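Local atomic coordinates of diphthine synthase (Entamoeba histolytica, PDB entry 3I4T), a protein that probably methylates a modified histidine of elongation factor 2 on the way to diphthamide, using S-adenosylmethionine as methyl donor. Residues Q213-L218 against D256-D261; H160-S165 against L218-K223. All blocks are in the same frame, centred on the assembly; numbering follows the deposited sequence.

Contact 1. Residues Q213-L218 against D256-D261; sequences QCIEQL and DLLHYD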
ATOM      1  N   GLN A 213      22.496  -3.200  10.819  1.00 37.37           N
ATOM      2  CA  GLN A 213      22.335  -2.458  12.072  1.00 37.55           C
ATOM      3  C   GLN A 213      20.979  -2.725  12.710  1.00 37.69           C
ATOM      4  O   GLN A 213      20.845  -2.669  13.932  1.00 38.04           O
ATOM      5  CB  GLN A 213      22.468  -0.955  11.841  1.00 37.41           C
ATOM      6  CG  GLN A 213      23.818  -0.503  11.376  1.00 38.04           C
ATOM      7  CD  GLN A 213      23.787   0.907  10.804  1.00 39.37           C
ATOM      8  OE1 GLN A 213      22.992   1.222   9.913  1.00 39.63           O
ATOM      9  NE2 GLN A 213      24.664   1.761  11.310  1.00 39.21           N
ATOM     10  N   CYS A 214      19.975  -2.990  11.878  1.00 37.60           N
ATOM     11  CA  CYS A 214      18.642  -3.336  12.357  1.00 37.51           C
ATOM     12  C   CYS A 214      18.651  -4.680  13.079  1.00 37.02           C
ATOM     13  O   CYS A 214      18.163  -4.787  14.197  1.00 36.84           O
ATOM     14  CB  CYS A 214      17.638  -3.379  11.199  1.00 37.63           C
ATOM     15  SG  CYS A 214      16.012  -4.039  11.703  1.00 39.38           S
ATOM     16  N   ILE A 215      19.193  -5.704  12.421  1.00 36.68           N
ATOM     17  CA  ILE A 215      19.265  -7.046  13.001  1.00 36.24           C
ATOM     18  C   ILE A 215      20.124  -7.027  14.259  1.00 36.89           C
ATOM     19  O   ILE A 215      19.781  -7.646  15.250  1.00 37.22           O
ATOM     20  CB  ILE A 215      19.790  -8.093  11.974  1.00 35.90           C
ATOM     21  CG1 ILE A 215      18.772  -8.316  10.850  1.00 33.44           C
ATOM     22  CG2 ILE A 215      20.129  -9.412  12.652  1.00 35.19           C
ATOM     23  CD1 ILE A 215      19.286  -9.175   9.724  1.00 31.16           C
ATOM     24  N   GLU A 216      21.223  -6.291  14.231  1.00 37.74           N
ATOM     25  CA  GLU A 216      22.083  -6.189  15.401  1.00 39.05           C
ATOM     26  C   GLU A 216      21.278  -5.722  16.609  1.00 38.93           C
ATOM     27  O   GLU A 216      21.308  -6.356  17.662  1.00 39.25           O
ATOM     28  CB  GLU A 216      23.251  -5.228  15.131  1.00 39.77           C
ATOM     29  CG  GLU A 216      24.367  -5.275  16.161  1.00 42.42           C
ATOM     30  CD  GLU A 216      25.239  -4.023  16.119  1.00 48.06           C
ATOM     31  OE1 GLU A 216      24.681  -2.898  16.217  1.00 49.23           O
ATOM     32  OE2 GLU A 216      26.483  -4.159  15.990  1.00 49.85           O
ATOM     33  N   GLN A 217      20.547  -4.622  16.439  1.00 38.88           N
ATOM     34  CA  GLN A 217      19.765  -4.035  17.525  1.00 38.65           C
ATOM     35  C   GLN A 217      18.661  -4.979  18.024  1.00 38.95           C
ATOM     36  O   GLN A 217      18.459  -5.111  19.233  1.00 38.89           O
ATOM     37  CB  GLN A 217      19.159  -2.698  17.091  1.00 38.31           C
ATOM     38  CG  GLN A 217      18.793  -1.815  18.268  1.00 37.28           C
ATOM     39  CD  GLN A 217      17.928  -0.635  17.883  1.00 34.64           C
ATOM     40  OE1 GLN A 217      16.711  -0.666  18.067  1.00 34.18           O
ATOM     41  NE2 GLN A 217      18.550   0.419  17.366  1.00 31.30           N
ATOM     42  N   LEU A 218      17.960  -5.627  17.092  1.00 38.95           N
ATOM     43  CA  LEU A 218      16.904  -6.585  17.433  1.00 39.53           C
ATOM     44  C   LEU A 218      17.436  -7.748  18.263  1.00 39.71           C
ATOM     45  O   LEU A 218      16.776  -8.196  19.212  1.00 40.14           O
ATOM     46  CB  LEU A 218      16.188  -7.132  16.182  1.00 39.24           C
ATOM     47  CG  LEU A 218      15.368  -6.214  15.263  1.00 39.05           C
ATOM     48  CD1 LEU A 218      14.783  -7.008  14.117  1.00 37.75           C
ATOM     49  CD2 LEU A 218      14.262  -5.486  15.979  1.00 38.85           C
ATOM     50  N   ASP A 256      22.842 -14.769   9.643  1.00 41.88           N
ATOM     51  CA  ASP A 256      23.416 -14.772   8.303  1.00 41.57           C
ATOM     52  C   ASP A 256      23.208 -13.440   7.609  1.00 41.42           C
ATOM     53  O   ASP A 256      24.088 -12.960   6.886  1.00 41.60           O
ATOM     54  CB  ASP A 256      22.832 -15.910   7.475  1.00 41.53           C
ATOM     55  CG  ASP A 256      23.333 -17.261   7.918  1.00 42.73           C
ATOM     56  OD1 ASP A 256      24.531 -17.384   8.251  1.00 45.64           O
ATOM     57  OD2 ASP A 256      22.538 -18.218   7.936  1.00 44.32           O
ATOM     58  N   LEU A 257      22.049 -12.836   7.837  1.00 41.16           N
ATOM     59  CA  LEU A 257      21.724 -11.554   7.218  1.00 40.87           C
ATOM     60  C   LEU A 257      22.418 -10.384   7.908  1.00 40.77           C
ATOM     61  O   LEU A 257      22.739  -9.388   7.269  1.00 40.55           O
ATOM     62  CB  LEU A 257      20.202 -11.366   7.095  1.00 40.88           C
ATOM     63  CG  LEU A 257      19.587 -11.785   5.749  1.00 40.63           C
ATOM     64  CD1 LEU A 257      19.841 -13.229   5.407  1.00 39.93           C
ATOM     65  CD2 LEU A 257      18.105 -11.502   5.706  1.00 41.33           C
ATOM     66  N   LEU A 258      22.679 -10.532   9.204  1.00 41.19           N
ATOM     67  CA  LEU A 258      23.523  -9.594   9.966  1.00 41.60           C
ATOM     68  C   LEU A 258      24.830  -9.140   9.260  1.00 42.00           C
ATOM     69  O   LEU A 258      25.266  -7.998   9.432  1.00 41.95           O
ATOM     70  CB  LEU A 258      23.850 -10.199  11.333  1.00 41.20           C
ATOM     71  CG  LEU A 258      24.743  -9.472  12.346  1.00 41.31           C
ATOM     72  CD1 LEU A 258      24.200  -8.093  12.739  1.00 40.05           C
ATOM     73  CD2 LEU A 258      24.949 -10.349  13.588  1.00 39.34           C
ATOM     74  N   HIS A 259      25.441 -10.021   8.470  1.00 42.29           N
ATOM     75  CA  HIS A 259      26.739  -9.723   7.856  1.00 42.65           C
ATOM     76  C   HIS A 259      26.655  -9.677   6.353  1.00 42.66           C
ATOM     77  O   HIS A 259      27.661  -9.477   5.663  1.00 43.17           O
ATOM     78  CB  HIS A 259      27.779 -10.765   8.267  1.00 42.96           C
ATOM     79  CG  HIS A 259      27.983 -10.848   9.743  1.00 44.08           C
ATOM     80  ND1 HIS A 259      28.560  -9.831  10.470  1.00 44.84           N
ATOM     81  CD2 HIS A 259      27.658 -11.814  10.635  1.00 45.18           C
ATOM     82  CE1 HIS A 259      28.588 -10.167  11.748  1.00 45.70           C
ATOM     83  NE2 HIS A 259      28.047 -11.366  11.874  1.00 46.60           N
ATOM     84  N   TYR A 260      25.453  -9.874   5.838  1.00 42.22           N
ATOM     85  CA  TYR A 260      25.239  -9.798   4.411  1.00 41.96           C
ATOM     86  C   TYR A 260      25.307  -8.337   3.928  1.00 41.49           C
ATOM     87  O   TYR A 260      24.781  -7.436   4.577  1.00 41.24           O
ATOM     88  CB  TYR A 260      23.896 -10.445   4.064  1.00 42.05           C
ATOM     89  CG  TYR A 260      23.707 -10.671   2.594  1.00 42.47           C
ATOM     90  CD1 TYR A 260      23.985 -11.904   2.022  1.00 43.68           C
ATOM     91  CD2 TYR A 260      23.248  -9.648   1.773  1.00 42.85           C
ATOM     92  CE1 TYR A 260      23.817 -12.110   0.658  1.00 45.88           C
ATOM     93  CE2 TYR A 260      23.077  -9.837   0.426  1.00 45.22           C
ATOM     94  CZ  TYR A 260      23.362 -11.066  -0.134  1.00 46.45           C
ATOM     95  OH  TYR A 260      23.179 -11.238  -1.489  1.00 48.35           O
ATOM     96  N   ASP A 261      25.970  -8.118   2.794  1.00 41.20           N
ATOM     97  CA  ASP A 261      26.071  -6.795   2.187  1.00 41.27           C
ATOM     98  C   ASP A 261      24.884  -6.548   1.259  1.00 40.75           C
ATOM     99  O   ASP A 261      24.775  -7.178   0.210  1.00 41.03           O
ATOM    100  CB  ASP A 261      27.397  -6.677   1.415  1.00 41.87           C
ATOM    101  CG  ASP A 261      27.586  -5.309   0.725  1.00 43.06           C
ATOM    102  OD1 ASP A 261      26.767  -4.373   0.908  1.00 44.09           O
ATOM    103  OD2 ASP A 261      28.584  -5.174  -0.014  1.00 44.38           O
TER

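Contact 2. Residues H160-S165 against L218-K223; sequences HWRPSS and LLEVEK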
ATOM      1  N   HIS A 160      22.174   7.223  25.901  1.00 46.48           N
ATOM      2  CA  HIS A 160      21.243   6.595  26.848  1.00 46.62           C
ATOM      3  C   HIS A 160      19.890   6.353  26.205  1.00 45.39           C
ATOM      4  O   HIS A 160      19.069   5.611  26.732  1.00 45.66           O
ATOM      5  CB  HIS A 160      21.028   7.480  28.076  1.00 47.35           C
ATOM      6  CG  HIS A 160      22.276   7.811  28.820  1.00 50.99           C
ATOM      7  ND1 HIS A 160      22.492   9.049  29.385  1.00 54.57           N
ATOM      8  CD2 HIS A 160      23.371   7.064  29.109  1.00 54.65           C
ATOM      9  CE1 HIS A 160      23.668   9.053  29.991  1.00 56.04           C
ATOM     10  NE2 HIS A 160      24.222   7.860  29.839  1.00 56.40           N
ATOM     11  N   TRP A 161      19.650   7.010  25.082  1.00 44.35           N
ATOM     12  CA  TRP A 161      18.428   6.804  24.320  1.00 43.34           C
ATOM     13  C   TRP A 161      18.546   5.513  23.535  1.00 42.29           C
ATOM     14  O   TRP A 161      19.147   5.484  22.465  1.00 42.00           O
ATOM     15  CB  TRP A 161      18.195   7.985  23.390  1.00 43.21           C
ATOM     16  CG  TRP A 161      16.942   7.905  22.576  1.00 45.07           C
ATOM     17  CD1 TRP A 161      16.851   7.776  21.214  1.00 45.79           C
ATOM     18  CD2 TRP A 161      15.602   7.965  23.062  1.00 46.07           C
ATOM     19  NE1 TRP A 161      15.535   7.751  20.827  1.00 46.68           N
ATOM     20  CE2 TRP A 161      14.746   7.871  21.941  1.00 47.06           C
ATOM     21  CE3 TRP A 161      15.038   8.090  24.338  1.00 47.25           C
ATOM     22  CZ2 TRP A 161      13.351   7.897  22.058  1.00 48.51           C
ATOM     23  CZ3 TRP A 161      13.650   8.117  24.455  1.00 48.74           C
ATOM     24  CH2 TRP A 161      12.820   8.021  23.319  1.00 48.75           C
ATOM     25  N   ARG A 162      17.988   4.444  24.089  1.00 41.63           N
ATOM     26  CA  ARG A 162      17.977   3.144  23.424  1.00 41.19           C
ATOM     27  C   ARG A 162      16.558   2.585  23.341  1.00 40.15           C
ATOM     28  O   ARG A 162      16.280   1.541  23.931  1.00 40.30           O
ATOM     29  CB  ARG A 162      18.826   2.119  24.179  1.00 41.66           C
ATOM     30  CG  ARG A 162      20.216   2.525  24.664  1.00 44.26           C
ATOM     31  CD  ARG A 162      20.969   1.226  24.884  1.00 48.35           C
ATOM     32  NE  ARG A 162      21.986   1.247  25.926  1.00 53.38           N
ATOM     33  CZ  ARG A 162      23.019   0.399  25.962  1.00 56.46           C
ATOM     34  NH1 ARG A 162      23.164  -0.513  24.994  1.00 56.55           N
ATOM     35  NH2 ARG A 162      23.915   0.460  26.953  1.00 56.10           N
ATOM     36  N   PRO A 163      15.653   3.253  22.600  1.00 39.26           N
ATOM     37  CA  PRO A 163      14.260   2.791  22.622  1.00 38.47           C
ATOM     38  C   PRO A 163      14.059   1.449  21.931  1.00 38.04           C
ATOM     39  O   PRO A 163      14.754   1.151  20.964  1.00 38.11           O
ATOM     40  CB  PRO A 163      13.518   3.884  21.862  1.00 38.33           C
ATOM     41  CG  PRO A 163      14.526   4.437  20.934  1.00 38.62           C
ATOM     42  CD  PRO A 163      15.840   4.383  21.673  1.00 38.91           C
ATOM     43  N   SER A 164      13.111   0.659  22.440  1.00 37.60           N
ATOM     44  CA  SER A 164      12.754  -0.627  21.855  1.00 37.34           C
ATOM     45  C   SER A 164      11.243  -0.897  21.916  1.00 37.09           C
ATOM     46  O   SER A 164      10.813  -2.036  22.096  1.00 36.62           O
ATOM     47  CB  SER A 164      13.536  -1.757  22.532  1.00 37.65           C
ATOM     48  OG  SER A 164      13.265  -1.786  23.920  1.00 37.69           O
ATOM     49  N   SER A 165      10.460   0.167  21.741  1.00 37.11           N
ATOM     50  CA  SER A 165       8.992   0.122  21.711  1.00 37.02           C
ATOM     51  C   SER A 165       8.412  -0.824  20.676  1.00 36.71           C
ATOM     52  O   SER A 165       7.336  -1.371  20.873  1.00 37.32           O
ATOM     53  CB  SER A 165       8.441   1.513  21.429  1.00 36.96           C
ATOM     54  OG  SER A 165       8.115   2.149  22.646  1.00 39.21           O
ATOM     55  N   LEU A 218      17.960  -5.627  17.092  1.00 38.95           N
ATOM     56  CA  LEU A 218      16.904  -6.585  17.433  1.00 39.53           C
ATOM     57  C   LEU A 218      17.436  -7.748  18.263  1.00 39.71           C
ATOM     58  O   LEU A 218      16.776  -8.196  19.212  1.00 40.14           O
ATOM     59  CB  LEU A 218      16.188  -7.132  16.182  1.00 39.24           C
ATOM     60  CG  LEU A 218      15.368  -6.214  15.263  1.00 39.05           C
ATOM     61  CD1 LEU A 218      14.783  -7.008  14.117  1.00 37.75           C
ATOM     62  CD2 LEU A 218      14.262  -5.486  15.979  1.00 38.85           C
ATOM     63  N   LEU A 219      18.622  -8.230  17.907  1.00 39.83           N
ATOM     64  CA  LEU A 219      19.248  -9.335  18.628  1.00 39.74           C
ATOM     65  C   LEU A 219      19.635  -8.923  20.040  1.00 40.04           C
ATOM     66  O   LEU A 219      19.512  -9.704  20.977  1.00 40.55           O
ATOM     67  CB  LEU A 219      20.450  -9.878  17.853  1.00 39.44           C
ATOM     68  CG  LEU A 219      20.032 -10.692  16.618  1.00 39.00           C
ATOM     69  CD1 LEU A 219      21.228 -11.136  15.779  1.00 37.48           C
ATOM     70  CD2 LEU A 219      19.196 -11.899  17.028  1.00 37.72           C
ATOM     71  N   GLU A 220      20.060  -7.675  20.191  1.00 40.44           N
ATOM     72  CA  GLU A 220      20.459  -7.142  21.489  1.00 40.87           C
ATOM     73  C   GLU A 220      19.259  -6.911  22.421  1.00 40.37           C
ATOM     74  O   GLU A 220      19.348  -7.120  23.635  1.00 40.37           O
ATOM     75  CB  GLU A 220      21.224  -5.845  21.274  1.00 41.24           C
ATOM     76  CG  GLU A 220      22.072  -5.419  22.440  1.00 44.39           C
ATOM     77  CD  GLU A 220      22.692  -4.059  22.210  1.00 49.20           C
ATOM     78  OE1 GLU A 220      23.448  -3.897  21.225  1.00 50.74           O
ATOM     79  OE2 GLU A 220      22.421  -3.146  23.020  1.00 52.87           O
ATOM     80  N   VAL A 221      18.147  -6.472  21.840  1.00 39.94           N
ATOM     81  CA  VAL A 221      16.900  -6.280  22.564  1.00 39.21           C
ATOM     82  C   VAL A 221      16.337  -7.627  23.034  1.00 39.82           C
ATOM     83  O   VAL A 221      15.865  -7.740  24.157  1.00 39.31           O
ATOM     84  CB  VAL A 221      15.891  -5.496  21.700  1.00 38.90           C
ATOM     85  CG1 VAL A 221      14.483  -5.580  22.255  1.00 37.54           C
ATOM     86  CG2 VAL A 221      16.334  -4.036  21.555  1.00 38.52           C
ATOM     87  N   GLU A 222      16.400  -8.651  22.184  1.00 40.72           N
ATOM     88  CA  GLU A 222      15.916  -9.967  22.586  1.00 41.91           C
ATOM     89  C   GLU A 222      16.772 -10.516  23.728  1.00 42.47           C
ATOM     90  O   GLU A 222      16.250 -11.105  24.661  1.00 42.44           O
ATOM     91  CB  GLU A 222      15.864 -10.948  21.403  1.00 41.80           C
ATOM     92  CG  GLU A 222      15.541 -12.415  21.772  1.00 42.55           C
ATOM     93  CD  GLU A 222      14.128 -12.639  22.333  1.00 45.22           C
ATOM     94  OE1 GLU A 222      13.135 -12.112  21.783  1.00 45.89           O
ATOM     95  OE2 GLU A 222      14.006 -13.371  23.336  1.00 47.52           O
ATOM     96  N   LYS A 223      18.080 -10.303  23.651  1.00 43.40           N
ATOM     97  CA  LYS A 223      18.984 -10.739  24.699  1.00 44.65           C
ATOM     98  C   LYS A 223      18.634 -10.064  26.029  1.00 44.94           C
ATOM     99  O   LYS A 223      18.619 -10.715  27.067  1.00 44.69           O
ATOM    100  CB  LYS A 223      20.437 -10.454  24.300  1.00 44.93           C
ATOM    101  CG  LYS A 223      21.471 -11.010  25.272  1.00 47.10           C
ATOM    102  CD  LYS A 223      22.855 -10.406  25.057  1.00 50.28           C
ATOM    103  CE  LYS A 223      23.630 -10.409  26.375  1.00 52.86           C
ATOM    104  NZ  LYS A 223      25.096 -10.115  26.197  1.00 55.41           N
TER

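Contact 1. Residues Q213-L218 against D256-D261
Leu257 and Leu258 meet Ile215 where the type I beta turn Leu257-Tyr260, reached from helix 254-257, comes up against helix 211-225. In this tetrapyrrole-methylase fold the helix packs over the mixed sheet, with Cys214 and Leu218 resting on strand 267-271, while Ile215 faces the turn. Leu257 comes first: its CB is met by Ile215 CD1 at 3.5 Å, the closest approach between the two segments. CD1 gets there because CG1 stands anti to the carbonyl carbon (chi1 -68°) and the chain then runs on extended. The leucine itself also packs on Val250 and Phe262. At the next residue Ile215 CD1 is also 3.7 Å from Leu258 N, and the other branch, Ile215 CG2, lies 4.0 Å from Leu258 CB, so the isoleucine touches both residues. In Leu258, CG anti to the backbone N (chi1 179°) carries CD1 to the helix backbone. Leu258 CD1 ends 3.8 Å from Glu216 N and 3.9 Å from Glu216 CB. The turn is closed within its own segment by Tyr260 N to Leu257 O, 3.1 Å, and tied to the start of the helix by Asn212 ND2, which hydrogen-bonds the carbonyl oxygens of Leu258 and Tyr260.

Contact 2. Residues H160-S165 against L218-K223
Arg162 reaches across to Glu220 on helix 211-225 with the far end of its side chain, and Ser164 touches Val221 one helix position further on. From CB, which points toward the helix, the arginine sets CG anti to its carbonyl carbon (chi1 -46°) and continues extended through CD to NE; along the way the side chain also packs on Trp157. At the tip Arg162 NH1 forms a salt bridge with Glu220 OE2 at 3.4 Å. The oxygen sits at the guanidinium edge, near its plane, but the guanidinium and carboxylate planes are 88° apart, so this is a single-oxygen contact and not a two-pronged pairing. Glu224 OE2 lies close to the same carboxylate oxygen, a like-charge neighbour whose repulsion the arginine probably offsets in part. The loop involved joins strand 152-154 to helix 166-175 in the tetrapyrrole-methylase fold, and here it passes beside helix 211-225. Two residues on from Arg162 the contact becomes apolar: Ser164 CB approaches both methyls of Val221, CG2 at 3.7 Å and CG1 at 3.9 Å. Val221 is buried, with Trp157, Tyr166 and Tyr167 also packing on it. Trp157 NE1 hydrogen-bonds Pro163 O in the same loop.

How the contacts relate
Both contacts use helix 211-225 and share Leu218, which touches neither partner segment and instead packs on strand 267-271. Contact 1 engages the earlier turns of the helix, through Ile215 and Glu216, and contact 2 the later ones, through Glu220 and Val221; their centres are about 14 Å apart. Between them lies Gln217, whose OE1 is 3.9 Å from Pro163 O, a packing approach. Gln217 OE1 hydrogen-bonds Tyr166 OH and its NE2 the Cys155 O, tying the helix to the chain flanking the loop of contact 2. Contact 1 holds by van der Waals contact, with apolar side chains doing most of it, whereas contact 2 adds an ion pair. Neither segment pair is touched by the other chain of the assembly.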